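Local coordinates for Pre-mRNA splicing helicase-like protein (Chaetomium thermophilum, PDB 4RVQ), which probably takes part in pre-mRNA splicing as the spliceosomal helicase Brr2, whose noncanonical PWI domain is thought to mediate protein-protein or protein-RNA interactions, at residues A[18-21]-A[22-25]; A[32-35]-A[36-39]; A[84-87]-A[88-91]. All coordinates share one frame; numbering follows the deposited sequence.

Contact 1: A[18-21]-A[22-25]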
loop_
_atom_site.group_PDB
_atom_site.type_symbol
_atom_site.label_atom_id
_atom_site.label_comp_id
_atom_site.label_asym_id
_atom_site.label_seq_id
_atom_site.Cartn_x
_atom_site.Cartn_y
_atom_site.Cartn_z
ATOM N N GLU A 18 0.311 9.972 -4.923
ATOM C CA GLU A 18 1.614 9.736 -4.315
ATOM C C GLU A 18 2.107 8.321 -4.577
ATOM O O GLU A 18 3.296 8.067 -4.456
ATOM C CB GLU A 18 1.576 9.999 -2.815
ATOM C CG GLU A 18 1.194 11.404 -2.469
ATOM C CD GLU A 18 1.326 11.662 -0.995
ATOM O OE1 GLU A 18 2.488 11.682 -0.505
ATOM O OE2 GLU A 18 0.289 11.826 -0.286
ATOM N N ILE A 19 1.218 7.387 -4.858
ATOM C CA ILE A 19 1.582 5.975 -4.924
ATOM C C ILE A 19 2.063 5.608 -6.316
ATOM O O ILE A 19 1.322 5.080 -7.125
ATOM C CB ILE A 19 0.470 5.066 -4.383
ATOM C CG1 ILE A 19 0.123 5.498 -2.931
ATOM C CG2 ILE A 19 0.925 3.595 -4.406
ATOM C CD1 ILE A 19 -0.884 4.668 -2.232
ATOM N N ASP A 20 3.308 5.980 -6.597
ATOM C CA ASP A 20 3.988 5.587 -7.807
ATOM C C ASP A 20 4.380 4.115 -7.704
ATOM O O ASP A 20 4.170 3.425 -6.681
ATOM C CB ASP A 20 5.207 6.484 -8.042
ATOM C CG ASP A 20 6.173 6.404 -6.904
ATOM O OD1 ASP A 20 5.872 7.019 -5.877
ATOM O OD2 ASP A 20 7.223 5.687 -7.020
ATOM N N ALA A 21 4.986 3.590 -8.779
ATOM C CA ALA A 21 5.375 2.194 -8.872
ATOM C C ALA A 21 6.320 1.738 -7.764
ATOM O O ALA A 21 6.367 0.529 -7.489
ATOM C CB ALA A 21 6.056 1.964 -10.213
ATOM N N TYR A 22 7.063 2.664 -7.148
ATOM C CA TYR A 22 8.055 2.338 -6.135
ATOM C C TYR A 22 7.701 2.917 -4.757
ATOM O O TYR A 22 8.536 2.846 -3.865
ATOM C CB TYR A 22 9.433 2.845 -6.573
ATOM C CG TYR A 22 9.924 2.210 -7.840
ATOM C CD1 TYR A 22 10.605 1.023 -7.811
ATOM C CD2 TYR A 22 9.694 2.795 -9.077
ATOM C CE1 TYR A 22 11.083 0.432 -8.979
ATOM C CE2 TYR A 22 10.159 2.249 -10.243
ATOM C CZ TYR A 22 10.831 1.057 -10.208
ATOM O OH TYR A 22 11.323 0.452 -11.336
ATOM N N TRP A 23 6.500 3.457 -4.562
ATOM C CA TRP A 23 6.173 4.077 -3.285
ATOM C C TRP A 23 6.337 3.105 -2.132
ATOM O O TRP A 23 6.943 3.428 -1.114
ATOM C CB TRP A 23 4.728 4.602 -3.359
ATOM C CG TRP A 23 4.251 5.286 -2.069
ATOM C CD1 TRP A 23 4.373 6.621 -1.766
ATOM C CD2 TRP A 23 3.661 4.665 -0.925
ATOM N NE1 TRP A 23 3.853 6.868 -0.517
ATOM C CE2 TRP A 23 3.427 5.680 0.031
ATOM C CE3 TRP A 23 3.290 3.366 -0.611
ATOM C CZ2 TRP A 23 2.824 5.429 1.263
ATOM C CZ3 TRP A 23 2.690 3.116 0.637
ATOM C CH2 TRP A 23 2.481 4.139 1.541
ATOM N N LEU A 24 5.783 1.902 -2.281
ATOM C CA LEU A 24 5.842 0.928 -1.194
ATOM C C LEU A 24 7.288 0.555 -0.896
ATOM O O LEU A 24 7.725 0.500 0.265
ATOM C CB LEU A 24 4.999 -0.287 -1.519
ATOM C CG LEU A 24 5.059 -1.415 -0.490
ATOM C CD1 LEU A 24 4.622 -0.953 0.901
ATOM C CD2 LEU A 24 4.260 -2.598 -0.950
ATOM N N GLN A 25 8.057 0.245 -1.956
ATOM C CA GLN A 25 9.451 -0.112 -1.801
ATOM C C GLN A 25 10.215 0.986 -1.084
ATOM O O GLN A 25 11.095 0.707 -0.256
ATOM C CB GLN A 25 10.043 -0.440 -3.164
ATOM C CG GLN A 25 11.434 -1.002 -3.031
ATOM C CD GLN A 25 12.006 -1.555 -4.319
ATOM O OE1 GLN A 25 11.274 -1.869 -5.248
ATOM N NE2 GLN A 25 13.308 -1.691 -4.357
HETATM O O HOH W 1 4.227 1.278 -4.740
HETATM O O HOH W 2 6.712 -0.317 -4.465
HETATM O O HOH W 3 8.559 -1.713 -6.096
#

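Contact 2: A[32-35]-A[36-39]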
loop_
_atom_site.group_PDB
_atom_site.type_symbol
_atom_site.label_atom_id
_atom_site.label_comp_id
_atom_site.label_asym_id
_atom_site.label_seq_id
_atom_site.Cartn_x
_atom_site.Cartn_y
_atom_site.Cartn_z
ATOM N N TYR A 32 14.758 -0.912 5.675
ATOM C CA TYR A 32 15.592 -1.975 5.133
ATOM C C TYR A 32 16.343 -1.418 3.928
ATOM O O TYR A 32 15.867 -1.497 2.796
ATOM C CB TYR A 32 14.721 -3.163 4.703
ATOM C CG TYR A 32 13.997 -3.793 5.874
ATOM C CD1 TYR A 32 14.653 -4.664 6.727
ATOM C CD2 TYR A 32 12.686 -3.467 6.162
ATOM C CE1 TYR A 32 14.006 -5.203 7.838
ATOM C CE2 TYR A 32 12.034 -4.004 7.256
ATOM C CZ TYR A 32 12.694 -4.846 8.093
ATOM O OH TYR A 32 12.051 -5.376 9.185
ATOM N N PRO A 33 17.513 -0.823 4.151
ATOM C CA PRO A 33 18.216 -0.170 3.034
ATOM C C PRO A 33 18.803 -1.130 2.000
ATOM O O PRO A 33 19.116 -0.695 0.898
ATOM C CB PRO A 33 19.337 0.593 3.754
ATOM C CG PRO A 33 19.558 -0.202 5.027
ATOM C CD PRO A 33 18.183 -0.610 5.445
ATOM N N ASP A 34 18.927 -2.403 2.318
ATOM C CA ASP A 34 19.476 -3.343 1.351
ATOM C C ASP A 34 18.538 -3.513 0.192
ATOM O O ASP A 34 17.340 -3.725 0.375
ATOM C CB ASP A 34 19.732 -4.702 2.001
ATOM C CG ASP A 34 20.303 -5.683 1.026
ATOM O OD1 ASP A 34 21.480 -5.488 0.600
ATOM O OD2 ASP A 34 19.574 -6.607 0.641
ATOM N N ALA A 35 19.065 -3.430 -1.033
ATOM C CA ALA A 35 18.212 -3.476 -2.217
ATOM C C ALA A 35 17.463 -4.791 -2.344
ATOM O O ALA A 35 16.284 -4.807 -2.679
ATOM C CB ALA A 35 19.039 -3.193 -3.465
ATOM N N HIS A 36 18.150 -5.911 -2.144
ATOM C CA HIS A 36 17.529 -7.218 -2.294
ATOM C C HIS A 36 16.451 -7.430 -1.229
ATOM O O HIS A 36 15.320 -7.777 -1.552
ATOM C CB HIS A 36 18.618 -8.282 -2.223
ATOM C CG HIS A 36 18.145 -9.664 -2.500
ATOM N ND1 HIS A 36 19.005 -10.741 -2.482
ATOM C CD2 HIS A 36 16.946 -10.155 -2.871
ATOM C CE1 HIS A 36 18.340 -11.838 -2.809
ATOM N NE2 HIS A 36 17.085 -11.509 -3.043
ATOM N N ILE A 37 16.795 -7.199 0.034
ATOM C CA ILE A 37 15.834 -7.423 1.111
ATOM C C ILE A 37 14.626 -6.496 0.967
ATOM O O ILE A 37 13.493 -6.943 1.138
ATOM C CB ILE A 37 16.505 -7.335 2.465
ATOM C CG1 ILE A 37 17.448 -8.564 2.622
ATOM C CG2 ILE A 37 15.452 -7.290 3.599
ATOM C CD1 ILE A 37 18.375 -8.492 3.715
ATOM N N GLN A 38 14.830 -5.212 0.669
ATOM C CA GLN A 38 13.657 -4.346 0.571
ATOM C C GLN A 38 12.747 -4.765 -0.560
ATOM O O GLN A 38 11.529 -4.619 -0.447
ATOM C CB GLN A 38 14.003 -2.877 0.447
ATOM C CG GLN A 38 14.607 -2.510 -0.933
ATOM C CD GLN A 38 15.078 -1.083 -1.066
ATOM O OE1 GLN A 38 14.855 -0.474 -2.103
ATOM N NE2 GLN A 38 15.766 -0.557 -0.077
ATOM N N HIS A 39 13.320 -5.292 -1.646
ATOM C CA HIS A 39 12.499 -5.737 -2.748
ATOM C C HIS A 39 11.711 -7.006 -2.357
ATOM O O HIS A 39 10.521 -7.117 -2.665
ATOM C CB HIS A 39 13.305 -5.958 -4.017
ATOM C CG HIS A 39 12.412 -6.252 -5.179
ATOM N ND1 HIS A 39 12.026 -7.527 -5.535
ATOM C CD2 HIS A 39 11.701 -5.420 -5.981
ATOM C CE1 HIS A 39 11.175 -7.473 -6.544
ATOM N NE2 HIS A 39 10.970 -6.206 -6.844
HETATM O O HOH W 4 21.160 -6.071 -2.115
#

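Contact 3: A[84-87]-A[88-91]. With SO4 (sulfate ion), chain B; EDO (1,2-ethanediol), chain G.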
loop_
_atom_site.group_PDB
_atom_site.type_symbol
_atom_site.label_atom_id
_atom_site.label_comp_id
_atom_site.label_asym_id
_atom_site.label_seq_id
_atom_site.Cartn_x
_atom_site.Cartn_y
_atom_site.Cartn_z
ATOM N N LYS A 84 -0.025 1.751 8.913
ATOM C CA LYS A 84 -0.243 2.630 7.765
ATOM C C LYS A 84 -0.554 1.823 6.497
ATOM O O LYS A 84 -1.430 2.174 5.707
ATOM C CB LYS A 84 0.980 3.520 7.539
ATOM C CG LYS A 84 0.874 4.445 6.356
ATOM C CD LYS A 84 1.981 5.473 6.323
ATOM C CE LYS A 84 1.912 6.412 5.183
ATOM N NZ LYS A 84 3.186 7.181 5.139
ATOM N N LEU A 85 0.196 0.741 6.296
ATOM C CA LEU A 85 -0.024 -0.077 5.121
ATOM C C LEU A 85 -1.391 -0.767 5.160
ATOM O O LEU A 85 -2.131 -0.812 4.197
ATOM C CB LEU A 85 1.104 -1.107 4.966
ATOM C CG LEU A 85 2.489 -0.482 4.719
ATOM C CD1 LEU A 85 3.510 -1.608 4.561
ATOM C CD2 LEU A 85 2.517 0.466 3.521
ATOM N N ILE A 86 -1.741 -1.296 6.339
ATOM C CA ILE A 86 -3.029 -1.965 6.477
ATOM C C ILE A 86 -4.206 -0.996 6.289
ATOM O O ILE A 86 -5.167 -1.294 5.585
ATOM C CB ILE A 86 -3.131 -2.680 7.834
ATOM C CG1 ILE A 86 -2.092 -3.797 7.890
ATOM C CG2 ILE A 86 -4.517 -3.229 8.043
ATOM C CD1 ILE A 86 -2.035 -4.507 9.236
ATOM N N GLU A 87 -4.126 0.190 6.881
ATOM C CA GLU A 87 -5.178 1.195 6.725
ATOM C C GLU A 87 -5.385 1.558 5.256
ATOM O O GLU A 87 -6.482 1.911 4.852
ATOM C CB GLU A 87 -4.839 2.458 7.512
ATOM C CG GLU A 87 -4.821 2.293 9.050
ATOM C CD GLU A 87 -6.181 2.145 9.671
ATOM O OE1 GLU A 87 -7.184 2.126 8.951
ATOM O OE2 GLU A 87 -6.218 2.035 10.931
ATOM N N ASN A 88 -4.305 1.506 4.484
ATOM C CA ASN A 88 -4.302 1.833 3.061
ATOM C C ASN A 88 -4.192 0.614 2.169
ATOM O O ASN A 88 -3.735 0.750 1.033
ATOM C CB ASN A 88 -3.153 2.807 2.787
ATOM C CG ASN A 88 -3.388 4.164 3.405
ATOM O OD1 ASN A 88 -4.316 4.871 3.000
ATOM N ND2 ASN A 88 -2.591 4.517 4.373
ATOM N N ARG A 89 -4.623 -0.553 2.621
ATOM C CA ARG A 89 -4.335 -1.759 1.863
ATOM C C ARG A 89 -4.886 -1.698 0.446
ATOM O O ARG A 89 -4.190 -2.125 -0.482
ATOM C CB ARG A 89 -4.797 -2.989 2.632
ATOM C CG ARG A 89 -6.254 -3.006 2.991
ATOM C CD ARG A 89 -6.525 -4.019 4.108
ATOM N NE ARG A 89 -7.928 -4.067 4.539
ATOM C CZ ARG A 89 -8.500 -3.212 5.387
ATOM N NH1 ARG A 89 -7.831 -2.230 5.929
ATOM N NH2 ARG A 89 -9.770 -3.359 5.692
ATOM N N ASP A 90 -6.095 -1.207 0.232
ATOM C CA ASP A 90 -6.643 -1.152 -1.110
ATOM C C ASP A 90 -5.829 -0.203 -2.006
ATOM O O ASP A 90 -5.462 -0.558 -3.138
ATOM C CB ASP A 90 -8.095 -0.702 -1.099
ATOM C CG ASP A 90 -9.018 -1.720 -0.519
ATOM O OD1 ASP A 90 -8.846 -2.935 -0.768
ATOM O OD2 ASP A 90 -9.976 -1.307 0.167
ATOM N N LYS A 91 -5.529 0.989 -1.507
ATOM C CA LYS A 91 -4.730 1.918 -2.265
ATOM C C LYS A 91 -3.366 1.340 -2.596
ATOM O O LYS A 91 -2.893 1.461 -3.742
ATOM C CB LYS A 91 -4.514 3.210 -1.494
ATOM C CG LYS A 91 -5.555 4.270 -1.646
ATOM C CD LYS A 91 -5.219 5.530 -0.895
ATOM C CE LYS A 91 -6.080 6.684 -1.343
ATOM N NZ LYS A 91 -5.954 7.868 -0.483
HETATM S S SO4 B . -10.807 -0.280 7.600
HETATM O O1 SO4 B . -11.340 0.389 6.411
HETATM O O2 SO4 B . -11.180 -1.712 7.581
HETATM O O3 SO4 B . -9.363 -0.142 7.538
HETATM O O4 SO4 B . -11.379 0.373 8.726
HETATM C C1 EDO G . -7.904 -6.374 -1.852
HETATM O O1 EDO G . -8.363 -6.413 -3.210
HETATM C C2 EDO G . -6.782 -5.347 -1.754
HETATM O O2 EDO G . -6.677 -4.851 -0.417
HETATM O O HOH W 5 -7.923 0.062 2.395
#

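Contact 1: A[18-21]-A[22-25]
D20 and W23 close a type I beta turn that leads the chain into helix 23-29 of this PWI-like domain: W23 N donates to D20 O at 3.1 Å, almost straight (173°), from well above the carbonyl plane. I19, the residue before D20, is the centre of an inverse gamma turn. The D20 carboxylate folds back over the turn because CG sits between the backbone N and carbonyl carbon (chi1 59°), and OD2 takes the N-H of Y22, the N-cap residue, at 3.0 Å from above the carboxylate plane. OD1 lies at the edge of the W23 indole, with the two planes nearly perpendicular, and also forms a salt bridge with R26 in the first turn of the helix. On the buried side I19 lays CG1 over one face of the indole, a CH-pi contact 4.2 Å from the centroid of the five-membered ring, while its CG2 packs on W23 CB. V92 and L85 continue the hydrophobic surroundings of W23. Two waters extend the helix start: one joins D20 O to L24 N, another A21 O to Q25 N. The E18 carbonyl approaches the indole obliquely, with O 3.2 Å from W23 CD1.

Contact 2: A[32-35]-A[36-39]
D34 caps helix 35-50 by accepting the N-H of I37 on OD2, at 2.9 Å and nearly straight (169°), from the anti side of the carboxylate and a little out of its plane. CG stands opposite the backbone N (chi1 -180°), which swings the carboxylate over the first turn; its OD1 is linked through a water to H36 N. The main-chain oxygens are occupied as well: D34 O accepts from Q38 N at 2.9 Å and A35 O from H39 N at 3.2 Å. Q38 then reaches back past the cap. Its amide NE2 donates to Y32 O at 3.0 Å, in the carbonyl plane and close to the plane of its own amide, while OE1 accepts from Q25 NE2. A leucine here would probably leave Y32 O without this donor and Q25 without its acceptor, loosening the tie between the loop and the helix. Y32 CD1 meets I37 CG2 at 4.2 Å, the two side chains crossing at about a right angle. The tyrosine hydroxyl is hydrogen-bonded to D75, and its ring makes a cation-pi contact with K41. This surface corner joins helix 23-29 to helix 35-50, with Q38 packed on I28 and H39 on Q25.

Contact 3: A[84-87]-A[88-91]
N88 and R89 turn their side chains back onto carbonyls of the helix they follow, at the junction where helix 79-87 ends and helix 89-99 begins in this all-helical PWI-like domain. N88 leaves helical geometry and is the N-cap residue of the second helix, yet its side chain makes no capping bond there. Instead it looks backward: with CG beside its own backbone N (chi1 -69°), ND2 donates to K84 O at 2.9 Å, while the backbone N of N88 reaches the same oxygen at 3.2 Å from the opposite face of the carbonyl. K84 O is therefore gripped twice by one residue. The amide crosses the aliphatic part of K84 obliquely, and ND2 also donates to N12 O, tying the N-terminal loop to this corner.

R89 repeats the pattern two residues on, at I86 O. With CG between its backbone N and carbonyl carbon (chi1 58°), the chain runs extended from CG to NE alongside I86 O, and NH1 donates to that oxygen at 2.8 Å with the oxygen in the guanidinium plane; R89 N comes to the other face at 3.1 Å. Two donors thus replace the missing helical partner at the helix end. I86, whose CG2 lies near NH1, packs its side chain on L63, E67 and L70 of helix 63-73. The outer edge of the guanidinium faces a sulfate, probably from the crystallisation liquor, in a paired grip: NH1 donates to sulfate O3 at 3.0 Å, and NH2 to sulfate O2 at 2.9 Å, both nearly straight.

How the contacts relate
All three contacts lie where a helix begins, and contact 3 also where one ends, but they differ in depth. Contact 1 is partly buried, with an aromatic and aliphatic side facing the interior. Contact 2 is peripheral, most of its residues exposed, while contact 3 sits near the middle of the domain with a polar outer side and L85 turned inward. In contact 1 and contact 2 an aspartate carboxylate takes a backbone N-H, whereas in contact 3 side chains supply donors to the carbonyls of a helix that is ending. Contact 1 is the hub: one of its glutamines meets a glutamine of contact 2, and L24 CD1 packs on L85 CD2 of contact 3 at 3.6 Å. Contacts 2 and 3 do not touch.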